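PDB 4Q38: acyltransferase from Actinoplanes teichomyceticus, which transfers long-chain acyl groups from acyl-CoA to the amino sugar of teicoplanin-type glycopeptides. Local coordinates for residues 42-47 and 92-97; 50-55 and 75-80; 148-153 and 189-194; 167-172 and 299-304. One frame throughout, in Å; residues are numbered along the deposited sequence.

Interaction 1 of 4, residues 42-47 and 92-97; sequences GPPAEP and RTHHAI
The imidazole of His95 takes Pro44 on one face and the Gly42 carbonyl at its edge. Over that face Pro44 CA stands 4.0 Å from the centroid of the His95 ring and 16° off the normal, a CH-pi contact displaced toward the rim. At the edge His95 ND1 donates to Gly42 O over 2.8 Å, and with an N-H...O angle of 178° the bond is almost straight. The oxygen lies in the ring plane, but the nitrogen sits well above the carbonyl plane of Gly42, so neither lone pair is used squarely. This bond and the proline together restrict rotation of the ring. CG of His95 is anti to the backbone N (chi1 -166°), which carries the imidazole out to the loop. The neighbouring His94 ring meets Pro44 differently, by its edge: Pro44 CB lies in the plane of that ring, 3.8 Å from His94 CD2, while His94 ND1 is held by Thr133. The third flat group is the guanidinium of Arg92, with Pro43 N over one face and Pro43 CD 3.5 Å from Arg92 NH2. Its chain runs beside Pro43 in the same direction, Arg92 CG passing 3.4 Å from Gly42 O, and Trp88 engages it through a backbone hydrogen bond and a cation-pi contact. Gly42, with positive phi, is where the chain leaves helix 32-41, and its carbonyl is tied to helix 84-98 through His95. The contact lies at the surface: Leu38 and Leu41 of helix 32-41 pack on helix 84-98, where Thr93 and Ile97 touch helix 125-143.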
loop_
_atom_site.group_PDB
_atom_site.type_symbol
_atom_site.label_atom_id
_atom_site.label_comp_id
_atom_site.label_asym_id
_atom_site.label_seq_id
_atom_site.Cartn_x
_atom_site.Cartn_y
_atom_site.Cartn_z
ATOM N N GLY A 42 -24.312 -2.671 -4.937
ATOM C CA GLY A 42 -25.039 -3.413 -3.906
ATOM C C GLY A 42 -24.158 -4.251 -2.993
ATOM O O GLY A 42 -22.930 -4.263 -3.148
ATOM N N PRO A 43 -24.779 -4.958 -2.028
ATOM C CA PRO A 43 -24.082 -5.845 -1.097
ATOM C C PRO A 43 -23.427 -7.036 -1.799
ATOM O O PRO A 43 -23.846 -7.397 -2.901
ATOM C CB PRO A 43 -25.205 -6.323 -0.159
ATOM C CG PRO A 43 -26.457 -6.165 -0.952
ATOM C CD PRO A 43 -26.231 -4.923 -1.763
ATOM N N PRO A 44 -22.393 -7.638 -1.175
ATOM C CA PRO A 44 -21.731 -8.803 -1.766
ATOM C C PRO A 44 -22.617 -10.051 -1.704
ATOM O O PRO A 44 -23.515 -10.124 -0.864
ATOM C CB PRO A 44 -20.512 -8.996 -0.865
ATOM C CG PRO A 44 -20.947 -8.450 0.459
ATOM C CD PRO A 44 -21.774 -7.255 0.110
ATOM N N ALA A 45 -22.356 -11.015 -2.584
ATOM C CA ALA A 45 -23.095 -12.276 -2.599
ATOM C C ALA A 45 -22.839 -13.051 -1.309
ATOM O O ALA A 45 -23.776 -13.522 -0.664
ATOM C CB ALA A 45 -22.718 -13.105 -3.819
ATOM N N GLU A 46 -21.566 -13.175 -0.941
ATOM C CA GLU A 46 -21.186 -13.701 0.362
ATOM C C GLU A 46 -21.262 -12.552 1.370
ATOM O O GLU A 46 -20.504 -11.582 1.252
ATOM C CB GLU A 46 -19.773 -14.290 0.317
ATOM C CG GLU A 46 -19.310 -14.948 1.613
ATOM C CD GLU A 46 -20.001 -16.276 1.896
ATOM O OE1 GLU A 46 -20.191 -16.606 3.088
ATOM O OE2 GLU A 46 -20.351 -16.995 0.934
ATOM N N PRO A 47 -22.180 -12.650 2.357
ATOM C CA PRO A 47 -22.345 -11.591 3.357
ATOM C C PRO A 47 -21.013 -11.235 4.017
ATOM O O PRO A 47 -20.174 -12.115 4.232
ATOM C CB PRO A 47 -23.285 -12.226 4.389
ATOM C CG PRO A 47 -24.040 -13.257 3.626
ATOM C CD PRO A 47 -23.054 -13.806 2.637
ATOM N N ARG A 92 -20.302 -2.737 0.759
ATOM C CA ARG A 92 -20.162 -2.330 -0.639
ATOM C C ARG A 92 -18.710 -2.062 -1.046
ATOM O O ARG A 92 -18.331 -2.342 -2.174
ATOM C CB ARG A 92 -21.050 -1.122 -0.945
ATOM C CG ARG A 92 -22.505 -1.530 -1.117
ATOM C CD ARG A 92 -23.487 -0.499 -0.599
ATOM N NE ARG A 92 -24.833 -1.082 -0.521
ATOM C CZ ARG A 92 -25.304 -1.775 0.517
ATOM N NH1 ARG A 92 -24.560 -1.963 1.599
ATOM N NH2 ARG A 92 -26.537 -2.280 0.477
ATOM N N THR A 93 -17.917 -1.535 -0.121
ATOM C CA THR A 93 -16.490 -1.293 -0.369
ATOM C C THR A 93 -15.775 -2.631 -0.529
ATOM O O THR A 93 -14.951 -2.812 -1.436
ATOM C CB THR A 93 -15.861 -0.455 0.763
ATOM O OG1 THR A 93 -16.508 0.816 0.810
ATOM C CG2 THR A 93 -14.361 -0.224 0.530
ATOM N N HIS A 94 -16.105 -3.573 0.350
ATOM C CA HIS A 94 -15.631 -4.941 0.204
ATOM C C HIS A 94 -15.979 -5.476 -1.165
ATOM O O HIS A 94 -15.125 -6.031 -1.860
ATOM C CB HIS A 94 -16.209 -5.832 1.287
ATOM C CG HIS A 94 -16.102 -7.305 0.976
ATOM N ND1 HIS A 94 -14.968 -8.007 1.163
ATOM C CD2 HIS A 94 -17.040 -8.201 0.458
ATOM C CE1 HIS A 94 -15.167 -9.287 0.787
ATOM N NE2 HIS A 94 -16.435 -9.406 0.360
ATOM N N HIS A 95 -17.240 -5.311 -1.555
ATOM C CA HIS A 95 -17.728 -5.777 -2.857
ATOM C C HIS A 95 -17.005 -5.113 -4.011
ATOM O O HIS A 95 -16.615 -5.783 -4.963
ATOM C CB HIS A 95 -19.240 -5.571 -2.953
ATOM C CG HIS A 95 -19.900 -6.309 -4.097
ATOM N ND1 HIS A 95 -21.185 -6.084 -4.456
ATOM C CD2 HIS A 95 -19.413 -7.290 -4.970
ATOM C CE1 HIS A 95 -21.502 -6.879 -5.504
ATOM N NE2 HIS A 95 -20.417 -7.609 -5.819
ATOM N N ALA A 96 -16.801 -3.801 -3.916
ATOM C CA ALA A 96 -16.111 -3.036 -4.955
ATOM C C ALA A 96 -14.663 -3.480 -5.159
ATOM O O ALA A 96 -14.091 -3.262 -6.227
ATOM C CB ALA A 96 -16.176 -1.543 -4.658
ATOM N N ILE A 97 -14.076 -4.096 -4.134
ATOM C CA ILE A 97 -12.722 -4.659 -4.239
ATOM C C ILE A 97 -12.723 -6.076 -4.829
ATOM O O ILE A 97 -12.012 -6.344 -5.812
ATOM C CB ILE A 97 -11.965 -4.602 -2.888
ATOM C CG1 ILE A 97 -11.772 -3.138 -2.458
ATOM C CG2 ILE A 97 -10.605 -5.310 -3.000
ATOM C CD1 ILE A 97 -11.254 -2.964 -1.044
#

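Interaction 2 of 4, residues 50-55 and 75-80; sequences LPRGEE and AAAPDP
Arg52 reaches Pro78 with the tip of a long side chain. From CB the chain places CG beside the backbone N (chi1 -45°) and bends at chi2, after which CD and NE run on extended and bring the guanidinium to the loop after helix 67-76. Contact begins at CZ of Arg52, 3.4 Å from Pro78 O. NH1 of Arg52 donates to Pro78 O at 2.9 Å, with an N-H...O angle of 149°, and also passes 3.5 Å from Ala77 CB. The second nitrogen, Arg52 NH2, donates to the same Pro78 O at 3.1 Å with a more bent angle of 139°. Two donors therefore grip one oxygen end-on. That oxygen lies near the guanidinium plane, whereas only NH2 approaches in the carbonyl plane; NH1 is tilted from it. Beside this polar grip Leu50 CD1 meets the Pro78 ring at 3.9 Å from Pro78 CD, the two side chains crossing at about a right angle. The contact joins the approach to helix 53-62 with the exit of helix 67-76. Trp87 of helix 84-98 touches Leu50, Arg52 and Pro80, and Tyr128 of helix 125-143 packs on Leu50 and Pro78.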
loop_
_atom_site.group_PDB
_atom_site.type_symbol
_atom_site.label_atom_id
_atom_site.label_comp_id
_atom_site.label_asym_id
_atom_site.label_seq_id
_atom_site.Cartn_x
_atom_site.Cartn_y
_atom_site.Cartn_z
ATOM N N LEU A 50 -17.127 -9.911 9.890
ATOM C CA LEU A 50 -15.933 -9.542 10.635
ATOM C C LEU A 50 -15.626 -10.595 11.686
ATOM O O LEU A 50 -16.517 -11.005 12.438
ATOM C CB LEU A 50 -16.060 -8.163 11.289
ATOM C CG LEU A 50 -16.178 -6.919 10.404
ATOM C CD1 LEU A 50 -16.335 -5.685 11.285
ATOM C CD2 LEU A 50 -14.999 -6.759 9.442
ATOM N N PRO A 51 -14.359 -11.042 11.745
ATOM C CA PRO A 51 -13.936 -11.851 12.879
ATOM C C PRO A 51 -14.048 -11.021 14.168
ATOM O O PRO A 51 -13.852 -9.800 14.143
ATOM C CB PRO A 51 -12.468 -12.147 12.565
ATOM C CG PRO A 51 -12.033 -10.986 11.724
ATOM C CD PRO A 51 -13.228 -10.688 10.864
ATOM N N ARG A 52 -14.371 -11.681 15.275
ATOM C CA ARG A 52 -14.507 -11.007 16.565
ATOM C C ARG A 52 -13.644 -11.740 17.593
ATOM O O ARG A 52 -13.264 -12.894 17.384
ATOM C CB ARG A 52 -15.982 -10.981 17.020
ATOM C CG ARG A 52 -17.017 -10.600 15.958
ATOM C CD ARG A 52 -17.300 -9.101 15.900
ATOM N NE ARG A 52 -18.355 -8.752 14.940
ATOM C CZ ARG A 52 -18.822 -7.518 14.738
ATOM N NH1 ARG A 52 -18.342 -6.492 15.428
ATOM N NH2 ARG A 52 -19.776 -7.299 13.841
ATOM N N GLY A 53 -13.319 -11.061 18.691
ATOM C CA GLY A 53 -12.617 -11.688 19.816
ATOM C C GLY A 53 -11.263 -12.282 19.480
ATOM O O GLY A 53 -10.477 -11.685 18.739
ATOM N N GLU A 54 -10.996 -13.465 20.025
ATOM C CA GLU A 54 -9.707 -14.129 19.849
ATOM C C GLU A 54 -9.438 -14.578 18.411
ATOM O O GLU A 54 -8.281 -14.679 18.000
ATOM C CB GLU A 54 -9.553 -15.293 20.830
ATOM C CG GLU A 54 -9.343 -14.844 22.272
ATOM C CD GLU A 54 -8.066 -14.042 22.454
ATOM O OE1 GLU A 54 -8.154 -12.812 22.656
ATOM O OE2 GLU A 54 -6.970 -14.642 22.375
ATOM N N GLU A 55 -10.501 -14.842 17.655
ATOM C CA GLU A 55 -10.368 -15.079 16.223
ATOM C C GLU A 55 -9.792 -13.831 15.548
ATOM O O GLU A 55 -8.833 -13.924 14.786
ATOM C CB GLU A 55 -11.710 -15.438 15.593
ATOM C CG GLU A 55 -11.587 -15.814 14.123
ATOM C CD GLU A 55 -12.922 -15.973 13.428
ATOM O OE1 GLU A 55 -13.969 -15.921 14.102
ATOM O OE2 GLU A 55 -12.927 -16.156 12.198
ATOM N N ALA A 75 -11.845 -3.964 19.806
ATOM C CA ALA A 75 -12.746 -3.274 20.728
ATOM C C ALA A 75 -13.774 -2.427 19.986
ATOM O O ALA A 75 -14.943 -2.386 20.364
ATOM C CB ALA A 75 -11.952 -2.417 21.705
ATOM N N ALA A 76 -13.344 -1.772 18.916
ATOM C CA ALA A 76 -14.199 -0.816 18.211
ATOM C C ALA A 76 -14.980 -1.381 17.030
ATOM O O ALA A 76 -15.713 -0.641 16.377
ATOM C CB ALA A 76 -13.379 0.381 17.766
ATOM N N ALA A 77 -14.833 -2.678 16.759
ATOM C CA ALA A 77 -15.470 -3.303 15.593
ATOM C C ALA A 77 -16.933 -2.898 15.477
ATOM O O ALA A 77 -17.683 -2.974 16.455
ATOM C CB ALA A 77 -15.320 -4.817 15.627
ATOM N N PRO A 78 -17.336 -2.426 14.284
ATOM C CA PRO A 78 -18.683 -1.922 14.110
ATOM C C PRO A 78 -19.755 -3.013 14.131
ATOM O O PRO A 78 -19.451 -4.207 14.020
ATOM C CB PRO A 78 -18.624 -1.250 12.738
ATOM C CG PRO A 78 -17.570 -2.021 12.010
ATOM C CD PRO A 78 -16.526 -2.253 13.061
ATOM N N ASP A 79 -20.997 -2.571 14.284
ATOM C CA ASP A 79 -22.154 -3.440 14.388
ATOM C C ASP A 79 -23.177 -3.015 13.330
ATOM O O ASP A 79 -23.402 -1.818 13.152
ATOM C CB ASP A 79 -22.741 -3.294 15.797
ATOM C CG ASP A 79 -24.057 -3.994 15.950
ATOM O OD1 ASP A 79 -24.057 -5.198 16.279
ATOM O OD2 ASP A 79 -25.088 -3.336 15.734
ATOM N N PRO A 80 -23.809 -3.988 12.631
ATOM C CA PRO A 80 -24.811 -3.670 11.601
ATOM C C PRO A 80 -25.954 -2.770 12.087
ATOM O O PRO A 80 -26.472 -1.966 11.316
ATOM C CB PRO A 80 -25.379 -5.046 11.214
ATOM C CG PRO A 80 -24.330 -6.024 11.597
ATOM C CD PRO A 80 -23.627 -5.444 12.791
#

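Interaction 3 of 4, residues 148-153 and 189-194; sequences DEVGWE and YRLGRL
Val150 and Glu153 split this contact between a close apolar side and a polar, watered one. On the packed side Val150 CG1, anti to the backbone N, points its methyl into the strand: it lies 3.8 Å from Leu191 CD2 and 4.2 Å from Tyr189 CD1, the ring being met obliquely. The same methyl is 3.8 Å from Arg190 O, a buried carbonyl for which the model offers no hydrogen-bond partner. Phe234 of helix 221-238 touches both Val150 and Leu191, continuing the apolar layer.

The polar side is looser. The extended chain of Glu153 crosses that of Arg190 at about a right angle, and Glu153 OE2 accepts from Gly192 N at 3.1 Å, on its syn side, with a bent N-H...O angle of 140°. Its salt bridge to Arg190 is long, 3.9 Å from OE2 of Glu153 to NE of Arg190, and NE instead donates to Gly192 O at 2.8 Å, nearly straight at 169° and in the guanidinium plane. This bond sets the rotation of the guanidinium, whose NH2 is taken up by Trp215 O. One water also bridges Arg190 NH1 and Glu153 O.

Helix 148-155 thus packs on a beta hairpin at the sheet's edge: antiparallel strands 188-191 and 194-200 are joined through Gly192, which has positive phi, and Arg193, which touches coenzyme A. The short local axes of the helix and strand 188-191 pass 7.2 Å apart at 112° between their N-to-C directions, and helix 221-238 packs against the shared apolar side.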
loop_
_atom_site.group_PDB
_atom_site.type_symbol
_atom_site.label_atom_id
_atom_site.label_comp_id
_atom_site.label_asym_id
_atom_site.label_seq_id
_atom_site.Cartn_x
_atom_site.Cartn_y
_atom_site.Cartn_z
ATOM N N ASP A 148 1.040 -20.848 0.991
ATOM C CA ASP A 148 0.453 -20.153 2.136
ATOM C C ASP A 148 1.395 -19.122 2.747
ATOM O O ASP A 148 0.953 -18.046 3.140
ATOM C CB ASP A 148 0.025 -21.142 3.221
ATOM C CG ASP A 148 -1.187 -21.962 2.830
ATOM O OD1 ASP A 148 -1.982 -21.529 1.962
ATOM O OD2 ASP A 148 -1.355 -23.055 3.417
ATOM N N GLU A 149 2.682 -19.450 2.831
ATOM C CA GLU A 149 3.654 -18.548 3.458
ATOM C C GLU A 149 3.808 -17.253 2.658
ATOM O O GLU A 149 4.016 -16.186 3.238
ATOM C CB GLU A 149 5.021 -19.222 3.658
ATOM C CG GLU A 149 5.783 -19.512 2.366
ATOM C CD GLU A 149 6.929 -20.483 2.556
ATOM O OE1 GLU A 149 6.799 -21.665 2.143
ATOM O OE2 GLU A 149 7.964 -20.061 3.120
ATOM N N VAL A 150 3.697 -17.359 1.334
ATOM C CA VAL A 150 3.806 -16.190 0.453
ATOM C C VAL A 150 2.547 -15.338 0.608
ATOM O O VAL A 150 2.634 -14.117 0.730
ATOM C CB VAL A 150 4.041 -16.590 -1.027
ATOM C CG1 VAL A 150 3.974 -15.372 -1.936
ATOM C CG2 VAL A 150 5.386 -17.291 -1.179
ATOM N N GLY A 151 1.387 -15.993 0.611
ATOM C CA GLY A 151 0.107 -15.315 0.805
ATOM C C GLY A 151 0.090 -14.505 2.094
ATOM O O GLY A 151 -0.250 -13.322 2.086
ATOM N N TRP A 152 0.464 -15.148 3.205
ATOM C CA TRP A 152 0.521 -14.454 4.494
ATOM C C TRP A 152 1.571 -13.371 4.536
ATOM O O TRP A 152 1.284 -12.259 4.965
ATOM C CB TRP A 152 0.676 -15.451 5.653
ATOM C CG TRP A 152 -0.607 -16.211 5.901
ATOM C CD1 TRP A 152 -0.824 -17.582 5.772
ATOM C CD2 TRP A 152 -1.912 -15.655 6.293
ATOM N NE1 TRP A 152 -2.130 -17.907 6.066
ATOM C CE2 TRP A 152 -2.838 -16.799 6.379
ATOM C CE3 TRP A 152 -2.390 -14.372 6.584
ATOM C CZ2 TRP A 152 -4.175 -16.644 6.741
ATOM C CZ3 TRP A 152 -3.742 -14.228 6.940
ATOM C CH2 TRP A 152 -4.611 -15.338 7.020
ATOM N N GLU A 153 2.780 -13.670 4.067
ATOM C CA GLU A 153 3.855 -12.664 4.033
ATOM C C GLU A 153 3.394 -11.395 3.303
ATOM O O GLU A 153 3.668 -10.277 3.738
ATOM C CB GLU A 153 5.100 -13.241 3.360
ATOM C CG GLU A 153 6.360 -12.395 3.474
ATOM C CD GLU A 153 7.525 -13.004 2.705
ATOM O OE1 GLU A 153 7.627 -14.249 2.675
ATOM O OE2 GLU A 153 8.335 -12.244 2.120
ATOM N N TYR A 189 2.443 -9.460 -4.641
ATOM C CA TYR A 189 3.045 -10.521 -3.808
ATOM C C TYR A 189 4.385 -10.106 -3.237
ATOM O O TYR A 189 5.247 -9.603 -3.956
ATOM C CB TYR A 189 3.170 -11.850 -4.596
ATOM C CG TYR A 189 1.805 -12.350 -4.943
ATOM C CD1 TYR A 189 1.062 -13.087 -4.018
ATOM C CD2 TYR A 189 1.206 -12.012 -6.166
ATOM C CE1 TYR A 189 -0.222 -13.506 -4.302
ATOM C CE2 TYR A 189 -0.087 -12.419 -6.455
ATOM C CZ TYR A 189 -0.794 -13.159 -5.518
ATOM O OH TYR A 189 -2.082 -13.565 -5.780
ATOM N N ARG A 190 4.556 -10.318 -1.936
ATOM C CA ARG A 190 5.859 -10.103 -1.319
ATOM C C ARG A 190 6.688 -11.376 -1.479
ATOM O O ARG A 190 6.292 -12.462 -1.032
ATOM C CB ARG A 190 5.735 -9.697 0.160
ATOM C CG ARG A 190 7.097 -9.399 0.789
ATOM C CD ARG A 190 7.032 -8.784 2.177
ATOM N NE ARG A 190 8.386 -8.417 2.590
ATOM C CZ ARG A 190 8.689 -7.496 3.498
ATOM N NH1 ARG A 190 7.731 -6.817 4.130
ATOM N NH2 ARG A 190 9.965 -7.242 3.760
ATOM N N LEU A 191 7.832 -11.225 -2.127
ATOM C CA LEU A 191 8.708 -12.343 -2.421
ATOM C C LEU A 191 10.068 -12.085 -1.774
ATOM O O LEU A 191 11.070 -11.818 -2.448
ATOM C CB LEU A 191 8.817 -12.527 -3.944
ATOM C CG LEU A 191 7.516 -12.740 -4.744
ATOM C CD1 LEU A 191 7.857 -12.949 -6.219
ATOM C CD2 LEU A 191 6.663 -13.912 -4.257
ATOM N N GLY A 192 10.097 -12.148 -0.447
ATOM C CA GLY A 192 11.318 -11.803 0.295
ATOM C C GLY A 192 11.314 -10.324 0.612
ATOM O O GLY A 192 10.302 -9.811 1.099
ATOM N N ARG A 193 12.432 -9.638 0.351
ATOM C CA ARG A 193 12.560 -8.218 0.718
ATOM C C ARG A 193 11.683 -7.315 -0.164
ATOM O O ARG A 193 11.187 -6.285 0.294
ATOM C CB ARG A 193 14.033 -7.761 0.661
ATOM C CG ARG A 193 14.297 -6.358 1.218
ATOM C CD ARG A 193 13.880 -6.291 2.682
ATOM N NE ARG A 193 13.818 -4.936 3.244
ATOM C CZ ARG A 193 12.818 -4.071 3.079
ATOM N NH1 ARG A 193 11.768 -4.368 2.302
ATOM N NH2 ARG A 193 12.875 -2.889 3.680
ATOM N N LEU A 194 11.502 -7.710 -1.422
ATOM C CA LEU A 194 10.734 -6.901 -2.382
ATOM C C LEU A 194 9.348 -7.466 -2.644
ATOM O O LEU A 194 9.118 -8.666 -2.486
ATOM C CB LEU A 194 11.468 -6.853 -3.718
ATOM C CG LEU A 194 12.937 -6.450 -3.722
ATOM C CD1 LEU A 194 13.428 -6.575 -5.150
ATOM C CD2 LEU A 194 13.081 -5.027 -3.190
HETATM O O HOH W 1 4.750 -7.228 4.172
#

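Interaction 4 of 4, residues 167-172 and 299-304; sequences RKYGQG and RYNGQP
The end of helix 157-169 approaches the loop that follows helix 290-298, with the CA atoms of Lys168 and Arg299 5.7 Å apart and positive phi at both Gly170 and Arg299 where each chain leaves its helix. No direct hydrogen bond spans the gap; one water donates to Lys168 O and to Arg299 O, each at 3.0 Å, and accepts from Gln303 NE2. Lys168 carries much of the contact. Its chain is fully extended, CG anti to the backbone N (chi1 -170°), and lies along the loop backbone, with Lys168 CG 3.5 Å from Arg299 O and Lys168 CE 3.5 Å from Tyr300 O. At its tip Lys168 NZ forms a salt bridge with Glu295. Asn301 comes up to Tyr169 with its amide plane 78° from the ring plane, ND2 of Asn301 nearing CE1 of Tyr169. At the other end Arg167 NH1 lies 3.5 Å from Arg299 CG and close to Arg299 NE, their guanidinium planes 59° apart. Glu214 pairs with both Arg167 NH2 and Arg299 NH2 and would be expected to offset the like charges, and Glu295 adds a second carboxylate at Arg299 NH1. This acidic and basic cluster ties the N-terminal region to the GNAT-like region beside the acyl-donor site: the Arg299 side chain is about 4 Å from the bound coenzyme A and adjoins CoA-binding Phe296.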
loop_
_atom_site.group_PDB
_atom_site.type_symbol
_atom_site.label_atom_id
_atom_site.label_comp_id
_atom_site.label_asym_id
_atom_site.label_seq_id
_atom_site.Cartn_x
_atom_site.Cartn_y
_atom_site.Cartn_z
ATOM N N ARG A 167 2.510 6.302 13.774
ATOM C CA ARG A 167 3.751 7.097 13.787
ATOM C C ARG A 167 3.505 8.484 13.189
ATOM O O ARG A 167 3.952 9.496 13.727
ATOM C CB ARG A 167 4.877 6.365 13.028
ATOM C CG ARG A 167 6.238 7.063 13.046
ATOM C CD ARG A 167 7.163 6.525 11.954
ATOM N NE ARG A 167 7.102 5.064 11.857
ATOM C CZ ARG A 167 7.374 4.350 10.761
ATOM N NH1 ARG A 167 7.732 4.939 9.625
ATOM N NH2 ARG A 167 7.273 3.028 10.801
ATOM N N LYS A 168 2.779 8.520 12.080
ATOM C CA LYS A 168 2.556 9.749 11.328
ATOM C C LYS A 168 1.588 10.734 12.008
ATOM O O LYS A 168 1.840 11.947 12.029
ATOM C CB LYS A 168 2.059 9.398 9.921
ATOM C CG LYS A 168 2.004 10.565 8.953
ATOM C CD LYS A 168 1.665 10.085 7.551
ATOM C CE LYS A 168 1.631 11.255 6.582
ATOM N NZ LYS A 168 1.155 10.851 5.233
ATOM N N TYR A 169 0.491 10.213 12.557
ATOM C CA TYR A 169 -0.605 11.062 13.031
ATOM C C TYR A 169 -0.817 11.067 14.541
ATOM O O TYR A 169 -1.430 11.993 15.078
ATOM C CB TYR A 169 -1.916 10.677 12.337
ATOM C CG TYR A 169 -1.874 10.769 10.828
ATOM C CD1 TYR A 169 -1.856 12.005 10.180
ATOM C CD2 TYR A 169 -1.875 9.618 10.050
ATOM C CE1 TYR A 169 -1.824 12.090 8.799
ATOM C CE2 TYR A 169 -1.846 9.687 8.671
ATOM C CZ TYR A 169 -1.818 10.924 8.049
ATOM O OH TYR A 169 -1.798 10.978 6.677
ATOM N N GLY A 170 -0.347 10.024 15.212
ATOM C CA GLY A 170 -0.385 9.955 16.668
ATOM C C GLY A 170 -1.487 9.096 17.277
ATOM O O GLY A 170 -1.483 8.858 18.484
ATOM N N GLN A 171 -2.437 8.648 16.462
ATOM C CA GLN A 171 -3.468 7.727 16.942
ATOM C C GLN A 171 -3.697 6.608 15.926
ATOM O O GLN A 171 -3.169 6.663 14.816
ATOM C CB GLN A 171 -4.775 8.462 17.285
ATOM C CG GLN A 171 -5.625 8.881 16.094
ATOM C CD GLN A 171 -5.027 10.042 15.329
ATOM O OE1 GLN A 171 -4.493 9.865 14.239
ATOM N NE2 GLN A 171 -5.110 11.239 15.903
ATOM N N GLY A 172 -4.478 5.601 16.317
ATOM C CA GLY A 172 -4.711 4.426 15.489
ATOM C C GLY A 172 -5.489 4.717 14.225
ATOM O O GLY A 172 -6.388 5.558 14.216
ATOM N N ARG A 299 7.857 10.245 7.062
ATOM C CA ARG A 299 6.386 10.195 7.171
ATOM C C ARG A 299 5.887 11.601 7.476
ATOM O O ARG A 299 5.185 11.836 8.471
ATOM C CB ARG A 299 5.915 9.199 8.244
ATOM C CG ARG A 299 6.332 7.751 8.017
ATOM C CD ARG A 299 5.765 7.172 6.727
ATOM N NE ARG A 299 6.433 5.913 6.392
ATOM C CZ ARG A 299 6.192 5.195 5.301
ATOM N NH1 ARG A 299 5.289 5.604 4.422
ATOM N NH2 ARG A 299 6.863 4.067 5.085
ATOM N N TYR A 300 6.272 12.525 6.601
ATOM C CA TYR A 300 6.087 13.950 6.809
ATOM C C TYR A 300 4.621 14.324 6.971
ATOM O O TYR A 300 3.778 13.939 6.164
ATOM C CB TYR A 300 6.698 14.723 5.643
ATOM C CG TYR A 300 6.732 16.216 5.841
ATOM C CD1 TYR A 300 7.490 16.784 6.867
ATOM C CD2 TYR A 300 6.015 17.065 4.999
ATOM C CE1 TYR A 300 7.525 18.154 7.052
ATOM C CE2 TYR A 300 6.043 18.440 5.177
ATOM C CZ TYR A 300 6.799 18.976 6.205
ATOM O OH TYR A 300 6.830 20.340 6.394
ATOM N N ASN A 301 4.335 15.071 8.028
ATOM C CA ASN A 301 2.998 15.587 8.275
ATOM C C ASN A 301 3.021 17.089 8.580
ATOM O O ASN A 301 2.406 17.555 9.542
ATOM C CB ASN A 301 2.317 14.790 9.398
ATOM C CG ASN A 301 0.838 15.109 9.537
ATOM O OD1 ASN A 301 0.313 15.156 10.646
ATOM N ND2 ASN A 301 0.162 15.332 8.415
ATOM N N GLY A 302 3.753 17.836 7.756
ATOM C CA GLY A 302 3.714 19.294 7.789
ATOM C C GLY A 302 4.572 19.985 8.832
ATOM O O GLY A 302 4.454 21.197 9.010
ATOM N N GLN A 303 5.434 19.232 9.517
ATOM C CA GLN A 303 6.320 19.801 10.541
ATOM C C GLN A 303 7.266 20.856 9.960
ATOM O O GLN A 303 7.567 20.824 8.762
ATOM C CB GLN A 303 7.167 18.719 11.220
ATOM C CG GLN A 303 6.389 17.651 11.973
ATOM C CD GLN A 303 6.132 16.414 11.131
ATOM O OE1 GLN A 303 5.910 16.498 9.919
ATOM N NE2 GLN A 303 6.164 15.254 11.773
ATOM N N PRO A 304 7.734 21.800 10.804
ATOM C CA PRO A 304 8.851 22.658 10.393
ATOM C C PRO A 304 10.098 21.818 10.101
ATOM O O PRO A 304 10.469 20.960 10.908
ATOM C CB PRO A 304 9.071 23.574 11.609
ATOM C CG PRO A 304 8.300 22.958 12.730
ATOM C CD PRO A 304 7.163 22.221 12.095
HETATM O O HOH W 2 4.491 13.116 11.145
#

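Interactions 1 and 2 lie 18 Å apart between centres, on the same side of the molecule, and share the all-helical N-terminal part; along the chain interaction 2 falls between the two segments of interaction 1. Both close before interactions 3 and 4 begin. Those two alternate along the sequence, 148-153 then 167-172 then 189-194 then 299-304, and sit 28 Å apart on opposite sides of the chain's centre. Each joins a helix of the N-terminal family region to the GNAT-like region, interaction 3 at edge strand 188-191 and interaction 4 at the loop after helix 290-298. The two regions are thus connected at two separated places: interaction 4 borders bound coenzyme A, and interaction 3 reaches it through Arg193.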